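PDB 6UXD: CT021 from Chlamydia trachomatis serovar L2, which is of unknown function but might, like the lipoprotein carriers LolA and LolB, bind an apolar ligand on a curved antiparallel sheet. Local coordinates for residues E11-A16 / L181-W186; L119-S124 / S153-V158; I171-S176 / L185-D190. One frame throughout, in Å; residues are numbered along the deposited sequence.

Contact 1: E11-A16 / L181-W186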
loop_
_atom_site.group_PDB
_atom_site.type_symbol
_atom_site.label_atom_id
_atom_site.label_comp_id
_atom_site.label_asym_id
_atom_site.label_seq_id
_atom_site.Cartn_x
_atom_site.Cartn_y
_atom_site.Cartn_z
ATOM N N GLU A 11 10.792 -1.302 6.273
ATOM C CA GLU A 11 11.642 -0.167 6.627
ATOM C C GLU A 11 11.212 1.104 5.898
ATOM O O GLU A 11 11.144 2.196 6.484
ATOM C CB GLU A 11 13.089 -0.540 6.290
ATOM C CG GLU A 11 14.135 0.504 6.605
ATOM C CD GLU A 11 15.545 0.041 6.251
ATOM O OE1 GLU A 11 16.425 0.908 6.058
ATOM O OE2 GLU A 11 15.773 -1.187 6.170
ATOM N N LYS A 12 10.922 0.987 4.611
ATOM C CA LYS A 12 10.564 2.168 3.843
ATOM C C LYS A 12 9.240 2.750 4.320
ATOM O O LYS A 12 9.114 3.965 4.507
ATOM C CB LYS A 12 10.510 1.788 2.360
ATOM C CG LYS A 12 10.154 2.916 1.458
ATOM C CD LYS A 12 11.261 3.936 1.360
ATOM C CE LYS A 12 10.857 4.995 0.296
ATOM N NZ LYS A 12 11.558 6.287 0.550
ATOM N N ILE A 13 8.246 1.897 4.547
ATOM C CA ILE A 13 6.945 2.389 4.984
ATOM C C ILE A 13 6.988 2.933 6.403
ATOM O O ILE A 13 6.172 3.795 6.762
ATOM C CB ILE A 13 5.884 1.277 4.864
ATOM C CG1 ILE A 13 5.902 0.666 3.446
ATOM C CG2 ILE A 13 4.522 1.813 5.251
ATOM C CD1 ILE A 13 5.572 1.645 2.304
ATOM N N LEU A 14 7.905 2.438 7.252
ATOM C CA LEU A 14 7.984 2.988 8.595
ATOM C C LEU A 14 8.550 4.401 8.619
ATOM O O LEU A 14 8.524 5.019 9.685
ATOM C CB LEU A 14 8.841 2.109 9.526
ATOM C CG LEU A 14 8.248 0.753 9.918
ATOM C CD1 LEU A 14 9.192 0.036 10.878
ATOM C CD2 LEU A 14 6.897 0.901 10.540
ATOM N N THR A 15 9.097 4.910 7.503
ATOM C CA THR A 15 9.464 6.318 7.426
ATOM C C THR A 15 8.250 7.228 7.208
ATOM O O THR A 15 8.361 8.440 7.403
ATOM C CB THR A 15 10.494 6.553 6.305
ATOM O OG1 THR A 15 9.860 6.475 5.016
ATOM C CG2 THR A 15 11.620 5.509 6.358
ATOM N N ALA A 16 7.090 6.683 6.839
ATOM C CA ALA A 16 5.914 7.526 6.662
ATOM C C ALA A 16 5.494 8.124 8.000
ATOM O O ALA A 16 5.928 7.689 9.062
ATOM C CB ALA A 16 4.752 6.735 6.067
ATOM N N LEU A 181 7.550 11.221 0.605
ATOM C CA LEU A 181 6.502 10.429 -0.030
ATOM C C LEU A 181 6.940 8.968 0.047
ATOM O O LEU A 181 7.684 8.488 -0.814
ATOM C CB LEU A 181 6.279 10.858 -1.472
ATOM C CG LEU A 181 5.634 12.228 -1.689
ATOM C CD1 LEU A 181 5.598 12.546 -3.201
ATOM C CD2 LEU A 181 4.230 12.274 -1.090
ATOM N N ALA A 182 6.443 8.254 1.063
ATOM C CA ALA A 182 7.013 6.962 1.427
ATOM C C ALA A 182 6.352 5.786 0.720
ATOM O O ALA A 182 6.969 4.719 0.629
ATOM C CB ALA A 182 6.921 6.764 2.943
ATOM N N PHE A 183 5.134 5.957 0.203
ATOM C CA PHE A 183 4.479 4.878 -0.521
ATOM C C PHE A 183 4.990 4.760 -1.956
ATOM O O PHE A 183 5.446 5.739 -2.553
ATOM C CB PHE A 183 2.979 5.086 -0.560
ATOM C CG PHE A 183 2.300 4.872 0.750
ATOM C CD1 PHE A 183 1.961 3.600 1.160
ATOM C CD2 PHE A 183 1.965 5.944 1.551
ATOM C CE1 PHE A 183 1.302 3.395 2.351
ATOM C CE2 PHE A 183 1.312 5.758 2.739
ATOM C CZ PHE A 183 0.977 4.467 3.152
ATOM N N PRO A 184 4.905 3.572 -2.536
ATOM C CA PRO A 184 5.387 3.395 -3.903
ATOM C C PRO A 184 4.542 4.170 -4.905
ATOM O O PRO A 184 3.356 4.428 -4.690
ATOM C CB PRO A 184 5.277 1.882 -4.125
ATOM C CG PRO A 184 4.263 1.426 -3.140
ATOM C CD PRO A 184 4.378 2.324 -1.958
ATOM N N LEU A 185 5.193 4.573 -5.997
ATOM C CA LEU A 185 4.501 5.198 -7.129
ATOM C C LEU A 185 3.958 4.182 -8.117
ATOM O O LEU A 185 2.981 4.464 -8.825
ATOM C CB LEU A 185 5.454 6.119 -7.888
ATOM C CG LEU A 185 6.059 7.277 -7.108
ATOM C CD1 LEU A 185 7.192 7.908 -7.905
ATOM C CD2 LEU A 185 4.967 8.284 -6.787
ATOM N N TRP A 186 4.581 3.014 -8.188
ATOM C CA TRP A 186 4.371 2.087 -9.292
ATOM C C TRP A 186 5.062 0.775 -8.947
ATOM O O TRP A 186 6.211 0.778 -8.501
ATOM C CB TRP A 186 4.935 2.696 -10.564
ATOM C CG TRP A 186 4.721 1.960 -11.852
ATOM C CD1 TRP A 186 5.507 0.986 -12.393
ATOM C CD2 TRP A 186 3.684 2.212 -12.793
ATOM N NE1 TRP A 186 5.008 0.608 -13.624
ATOM C CE2 TRP A 186 3.878 1.340 -13.881
ATOM C CE3 TRP A 186 2.585 3.076 -12.808
ATOM C CZ2 TRP A 186 3.019 1.315 -14.978
ATOM C CZ3 TRP A 186 1.734 3.045 -13.887
ATOM C CH2 TRP A 186 1.954 2.179 -14.961
HETATM O O HOH W 1 10.336 7.844 -1.414
#

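Contact 2: L119-S124 / S153-V158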
loop_
_atom_site.group_PDB
_atom_site.type_symbol
_atom_site.label_atom_id
_atom_site.label_comp_id
_atom_site.label_asym_id
_atom_site.label_seq_id
_atom_site.Cartn_x
_atom_site.Cartn_y
_atom_site.Cartn_z
ATOM N N LEU A 119 14.753 -4.472 -0.989
ATOM C CA LEU A 119 14.838 -3.400 -1.961
ATOM C C LEU A 119 16.301 -3.065 -2.136
ATOM O O LEU A 119 16.995 -2.820 -1.149
ATOM C CB LEU A 119 14.084 -2.146 -1.510
ATOM C CG LEU A 119 12.595 -2.269 -1.226
ATOM C CD1 LEU A 119 12.065 -0.983 -0.532
ATOM C CD2 LEU A 119 11.835 -2.566 -2.499
ATOM N N SER A 120 16.765 -3.079 -3.382
ATOM C CA SER A 120 18.065 -2.550 -3.754
ATOM C C SER A 120 17.906 -1.673 -4.987
ATOM O O SER A 120 17.021 -1.920 -5.809
ATOM C CB SER A 120 19.045 -3.686 -4.062
ATOM O OG SER A 120 18.718 -4.808 -3.257
ATOM N N PRO A 121 18.729 -0.643 -5.124
ATOM C CA PRO A 121 18.582 0.278 -6.263
ATOM C C PRO A 121 18.824 -0.417 -7.587
ATOM O O PRO A 121 19.697 -1.281 -7.711
ATOM C CB PRO A 121 19.652 1.342 -6.004
ATOM C CG PRO A 121 19.929 1.253 -4.512
ATOM C CD PRO A 121 19.765 -0.192 -4.180
ATOM N N ALA A 122 18.082 0.013 -8.602
ATOM C CA ALA A 122 18.138 -0.619 -9.910
ATOM C C ALA A 122 17.796 0.416 -10.976
ATOM O O ALA A 122 17.146 1.430 -10.681
ATOM C CB ALA A 122 17.164 -1.809 -9.991
ATOM N N PRO A 123 18.198 0.180 -12.221
ATOM C CA PRO A 123 17.807 1.082 -13.318
ATOM C C PRO A 123 16.316 1.022 -13.598
ATOM O O PRO A 123 15.659 -0.008 -13.396
ATOM C CB PRO A 123 18.603 0.552 -14.525
ATOM C CG PRO A 123 19.535 -0.467 -14.013
ATOM C CD PRO A 123 18.972 -0.971 -12.716
ATOM N N SER A 124 15.785 2.137 -14.123
ATOM C CA SER A 124 14.395 2.177 -14.551
ATOM C C SER A 124 14.142 1.321 -15.793
ATOM O O SER A 124 14.903 1.352 -16.759
ATOM C CB SER A 124 13.966 3.618 -14.872
ATOM O OG SER A 124 12.650 3.621 -15.407
ATOM N N SER A 153 13.047 6.882 -8.496
ATOM C CA SER A 153 14.118 5.912 -8.660
ATOM C C SER A 153 13.546 4.513 -8.473
ATOM O O SER A 153 12.523 4.321 -7.809
ATOM C CB SER A 153 15.243 6.206 -7.700
ATOM O OG SER A 153 15.840 7.419 -8.099
ATOM N N ALA A 154 14.185 3.543 -9.124
ATOM C CA ALA A 154 13.656 2.195 -9.172
ATOM C C ALA A 154 14.412 1.320 -8.178
ATOM O O ALA A 154 15.582 1.554 -7.890
ATOM C CB ALA A 154 13.768 1.604 -10.571
ATOM N N TRP A 155 13.723 0.302 -7.682
ATOM C CA TRP A 155 14.245 -0.593 -6.666
ATOM C C TRP A 155 13.850 -2.006 -7.061
ATOM O O TRP A 155 12.676 -2.270 -7.331
ATOM C CB TRP A 155 13.688 -0.221 -5.287
ATOM C CG TRP A 155 14.076 1.169 -4.876
ATOM C CD1 TRP A 155 13.511 2.333 -5.308
ATOM C CD2 TRP A 155 15.142 1.542 -4.002
ATOM N NE1 TRP A 155 14.152 3.403 -4.745
ATOM C CE2 TRP A 155 15.145 2.944 -3.925
ATOM C CE3 TRP A 155 16.096 0.823 -3.272
ATOM C CZ2 TRP A 155 16.067 3.643 -3.160
ATOM C CZ3 TRP A 155 16.995 1.520 -2.490
ATOM C CH2 TRP A 155 16.979 2.913 -2.443
ATOM N N ILE A 156 14.821 -2.909 -7.106
ATOM C CA ILE A 156 14.538 -4.285 -7.494
ATOM C C ILE A 156 14.267 -5.115 -6.247
ATOM O O ILE A 156 14.899 -4.932 -5.200
ATOM C CB ILE A 156 15.686 -4.867 -8.342
ATOM C CG1 ILE A 156 15.334 -6.270 -8.834
ATOM C CG2 ILE A 156 16.998 -4.872 -7.575
ATOM C CD1 ILE A 156 14.286 -6.293 -9.941
ATOM N N SER A 157 13.294 -6.013 -6.365
ATOM C CA SER A 157 12.969 -6.982 -5.340
ATOM C C SER A 157 12.684 -8.330 -5.997
ATOM O O SER A 157 12.690 -8.484 -7.232
ATOM C CB SER A 157 11.775 -6.491 -4.506
ATOM O OG SER A 157 11.675 -7.190 -3.276
ATOM N N VAL A 158 12.426 -9.325 -5.160
ATOM C CA VAL A 158 12.049 -10.645 -5.642
ATOM C C VAL A 158 11.118 -11.270 -4.624
ATOM O O VAL A 158 11.322 -11.143 -3.412
ATOM C CB VAL A 158 13.281 -11.537 -5.909
ATOM C CG1 VAL A 158 14.078 -11.718 -4.652
ATOM C CG2 VAL A 158 12.832 -12.881 -6.482
HETATM O O HOH W 2 16.594 -6.498 -3.692
HETATM O O HOH W 3 16.593 4.113 -10.902
#

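Contact 3: I171-S176 / L185-D190. Unlike the reference sequence in segment 185-190: Asp190 (reference Glu).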
loop_
_atom_site.group_PDB
_atom_site.type_symbol
_atom_site.label_atom_id
_atom_site.label_comp_id
_atom_site.label_asym_id
_atom_site.label_seq_id
_atom_site.Cartn_x
_atom_site.Cartn_y
_atom_site.Cartn_z
ATOM N N ILE A 171 10.509 -8.272 -9.111
ATOM C CA ILE A 171 9.653 -7.132 -8.800
ATOM C C ILE A 171 10.456 -5.858 -9.013
ATOM O O ILE A 171 11.653 -5.797 -8.701
ATOM C CB ILE A 171 9.126 -7.181 -7.355
ATOM C CG1 ILE A 171 8.424 -8.513 -7.088
ATOM C CG2 ILE A 171 8.144 -6.044 -7.098
ATOM C CD1 ILE A 171 8.013 -8.699 -5.654
ATOM N N LEU A 172 9.807 -4.842 -9.564
ATOM C CA LEU A 172 10.439 -3.541 -9.718
ATOM C C LEU A 172 9.494 -2.506 -9.120
ATOM O O LEU A 172 8.317 -2.432 -9.504
ATOM C CB LEU A 172 10.767 -3.271 -11.189
ATOM C CG LEU A 172 11.883 -2.267 -11.485
ATOM C CD1 LEU A 172 13.134 -2.432 -10.637
ATOM C CD2 LEU A 172 12.232 -2.362 -12.965
ATOM N N ILE A 173 9.997 -1.743 -8.153
ATOM C CA ILE A 173 9.184 -0.813 -7.373
ATOM C C ILE A 173 9.796 0.572 -7.515
ATOM O O ILE A 173 11.014 0.734 -7.369
ATOM C CB ILE A 173 9.107 -1.211 -5.883
ATOM C CG1 ILE A 173 8.832 -2.707 -5.758
ATOM C CG2 ILE A 173 8.009 -0.421 -5.176
ATOM C CD1 ILE A 173 8.416 -3.177 -4.372
ATOM N N TYR A 174 8.950 1.573 -7.758
ATOM C CA TYR A 174 9.420 2.934 -7.949
ATOM C C TYR A 174 8.957 3.791 -6.775
ATOM O O TYR A 174 7.797 3.724 -6.372
ATOM C CB TYR A 174 8.925 3.511 -9.290
ATOM C CG TYR A 174 9.391 2.737 -10.508
ATOM C CD1 TYR A 174 8.781 1.546 -10.882
ATOM C CD2 TYR A 174 10.451 3.190 -11.276
ATOM C CE1 TYR A 174 9.223 0.828 -12.004
ATOM C CE2 TYR A 174 10.884 2.491 -12.401
ATOM C CZ TYR A 174 10.281 1.313 -12.748
ATOM O OH TYR A 174 10.771 0.659 -13.854
ATOM N N PHE A 175 9.874 4.584 -6.236
ATOM C CA PHE A 175 9.581 5.513 -5.163
ATOM C C PHE A 175 10.022 6.904 -5.580
ATOM O O PHE A 175 11.016 7.074 -6.295
ATOM C CB PHE A 175 10.288 5.146 -3.838
ATOM C CG PHE A 175 9.788 3.887 -3.217
ATOM C CD1 PHE A 175 8.674 3.898 -2.398
ATOM C CD2 PHE A 175 10.444 2.680 -3.433
ATOM C CE1 PHE A 175 8.214 2.718 -1.797
ATOM C CE2 PHE A 175 9.990 1.506 -2.846
ATOM C CZ PHE A 175 8.868 1.530 -2.030
ATOM N N SER A 176 9.271 7.886 -5.093
ATOM C CA SER A 176 9.605 9.285 -5.287
ATOM C C SER A 176 10.987 9.572 -4.738
ATOM O O SER A 176 11.398 9.022 -3.712
ATOM C CB SER A 176 8.573 10.180 -4.582
ATOM O OG SER A 176 9.080 11.502 -4.435
ATOM N N LEU A 185 5.193 4.573 -5.997
ATOM C CA LEU A 185 4.501 5.198 -7.129
ATOM C C LEU A 185 3.958 4.182 -8.117
ATOM O O LEU A 185 2.981 4.464 -8.825
ATOM C CB LEU A 185 5.454 6.119 -7.888
ATOM C CG LEU A 185 6.059 7.277 -7.108
ATOM C CD1 LEU A 185 7.192 7.908 -7.905
ATOM C CD2 LEU A 185 4.967 8.284 -6.787
ATOM N N TRP A 186 4.581 3.014 -8.188
ATOM C CA TRP A 186 4.371 2.087 -9.292
ATOM C C TRP A 186 5.062 0.775 -8.947
ATOM O O TRP A 186 6.211 0.778 -8.501
ATOM C CB TRP A 186 4.935 2.696 -10.564
ATOM C CG TRP A 186 4.721 1.960 -11.852
ATOM C CD1 TRP A 186 5.507 0.986 -12.393
ATOM C CD2 TRP A 186 3.684 2.212 -12.793
ATOM N NE1 TRP A 186 5.008 0.608 -13.624
ATOM C CE2 TRP A 186 3.878 1.340 -13.881
ATOM C CE3 TRP A 186 2.585 3.076 -12.808
ATOM C CZ2 TRP A 186 3.019 1.315 -14.978
ATOM C CZ3 TRP A 186 1.734 3.045 -13.887
ATOM C CH2 TRP A 186 1.954 2.179 -14.961
ATOM N N THR A 187 4.370 -0.341 -9.123
ATOM C CA THR A 187 4.946 -1.654 -8.858
ATOM C C THR A 187 4.660 -2.584 -10.025
ATOM O O THR A 187 3.514 -2.705 -10.461
ATOM C CB THR A 187 4.384 -2.229 -7.558
ATOM O OG1 THR A 187 4.629 -1.296 -6.499
ATOM C CG2 THR A 187 5.045 -3.566 -7.227
ATOM N N SER A 188 5.704 -3.233 -10.528
ATOM C CA SER A 188 5.606 -4.142 -11.656
ATOM C C SER A 188 6.172 -5.487 -11.232
ATOM O O SER A 188 7.288 -5.551 -10.709
ATOM C CB SER A 188 6.366 -3.575 -12.864
ATOM O OG SER A 188 6.440 -4.506 -13.928
ATOM N N ILE A 189 5.405 -6.557 -11.436
ATOM C CA ILE A 189 5.840 -7.892 -11.032
ATOM C C ILE A 189 5.652 -8.876 -12.180
ATOM O O ILE A 189 4.565 -8.955 -12.768
ATOM C CB ILE A 189 5.100 -8.388 -9.770
ATOM C CG1 ILE A 189 5.552 -9.811 -9.427
ATOM C CG2 ILE A 189 3.615 -8.350 -9.952
ATOM C CD1 ILE A 189 5.401 -10.175 -7.955
ATOM N N ASP A 190 6.727 -9.602 -12.507
ATOM C CA ASP A 190 6.641 -10.762 -13.389
ATOM C C ASP A 190 5.668 -11.792 -12.823
ATOM O O ASP A 190 5.675 -12.081 -11.622
ATOM C CB ASP A 190 8.005 -11.442 -13.544
ATOM C CG ASP A 190 9.030 -10.589 -14.268
ATOM O OD1 ASP A 190 8.684 -9.467 -14.694
ATOM O OD2 ASP A 190 10.193 -11.060 -14.413
#

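Contact 1: E11-A16 / L181-W186
Ala16 and Ala182 have the nearest CA atoms across the contact, 5.4 Å apart, where helix 9-13 runs into the type I turn Ile13-Ala16 and meets the irregular loop 181-186. The loop links strands 170-176 and 186-189. The contact therefore packs an N-terminal helix against the closing end of a beta hairpin, consistent with the helix-bearing curved sheet expected in the LolA/LolB clan. The turn is secured from within: Lys12 O accepts from both the backbone N and the hydroxyl of Thr15. The hydroxyl bond, Thr15 OG1 to Lys12 O, is 2.7 Å and lies in the carbonyl plane, with a C=O...donor angle of 158°. A chi1 of 74° places OG1 between the backbone N and the carbonyl carbon of Thr15, and there it also lies 3.6 Å from Ala182 CB. That methyl points into the turn and meets Ala16 CB at 3.8 Å, so one small side chain touches both residues at the end of the turn. Ile13 reaches the loop through its terminal methyl alone; CD1 approaches the Phe183 ring obliquely, 4.3 Å from CD1 of that ring, and comes near Pro184 CD. Beyond them, Ile35 touches Ile13, Ala16 and Phe183, placing strand 29-38 against both segments. Lys12, bent at chi2 (70°), carries its aliphatic CG and CE past Ala182 O and brings its ammonium to a water. The water accepts from Lys12 NZ and donates to Leu181 O, both at 2.8 Å. No direct hydrogen bond crosses the contact, and Ala182 O is buried with no hydrogen-bonding partner in the model, its neighbours here being carbon atoms such as Ile13 CD1 at 3.8 Å.

Contact 2: L119-S124 / S153-V158
Pro121 lies over one face of the Trp155 indole, its CG 3.6 Å from Trp155 CZ3, while Leu119 meets the same ring from another direction, crossing the indole at about a right angle with Leu119 CB 4.0 Å from Trp155 CE3. A chi1 of -61°, with CG anti to the carbonyl carbon, sets the indole against both residues; Phe175 adds an edge-to-face ring contact. Ile156 and Ala122 lie on the other side of the strand pair, touching through their CB atoms at 3.8 Å, and Ile156 CG2 sits 3.4 Å from Ser120 O. That oxygen also accepts from Ile156 N at 2.7 Å, nearly in line with its carbonyl bond. Ser120 N returns a bond to Ile156 O, which also accepts from a water linked to Ser120 OG. The short strand segments run at 131°, a strongly twisted antiparallel pair; Ala122 N still bonds to Ala154 O, from 47° out of the carbonyl plane. In the other half of the same pair a water donates to Ala122 O and accepts from Ala154 N. The chemistry implies a twisted junction, where strand 118-122 also pairs with strand 7-8, built from direct amide bonds, bridging waters and proline-indole packing.

Contact 3: I171-S176 / L185-D190
Ile171 and Ile189 lie side by side across this antiparallel hairpin, pointing the same way, with Ile171 CG1 3.6 Å from Ile189 CD1. The contact depends on Ile189's extended branch, whose CG1 is anti to the backbone N (chi1 178°) and so carries CD1 over to its neighbour. Thr187, on the same face, is shared between two isoleucines. Its methyl CG2 meets Ile171 CG2 at 4.0 Å, while its OG1 lies 3.7 Å from Ile173 CG2 in a plain van der Waals contact. On the reverse face Tyr174 and Trp186 run alongside each other, their CD1 atoms 3.6 Å apart. The phenol is oblique to the five-membered ring, and Trp186 O lies in plane at the phenol's edge, 3.6 Å from Tyr174 CD1; the Tyr174 hydroxyl bonds to His125 N. Leu172 and Ser188 exchange two nearly straight backbone bonds, each 2.9 Å between N and O. Leu185 and Trp186 then both lie opposite Tyr174: Tyr174 N bonds to Trp186 O, but Tyr174 O accepts from Leu185 N at 2.8 Å. With Leu185 at phi/psi -86/-27°, this is a classic beta bulge, and Leu185 CD1 packs near Ser176 N. What binds the hairpin is thus regular pairing at Leu172/Ser188 giving way to the bulge, with isoleucine and threonine methyls on one face and the Tyr174-Trp186 pair on the other.

Contacts 2 and 3 belong to one continuous run of strands: Trp155 N and Ser157 N probably bond to Ile173 O and Ile171 O, joining strand 152-158 to strand 170-176. Contact 1 shares Leu185 and Trp186 with contact 3 but lies where the hairpin stops being a ladder, so its chemistry is methyl packing and a water bridge in place of amide pairing. Phe175 ties all three, touching Lys12, Ala182 O and Trp155. Contact 3 is the most buried, with six of its eleven touching residues buried and none exposed; contact 1 has three of seven buried, and contact 2 three of ten, with three exposed, among them Pro121 and Pro123.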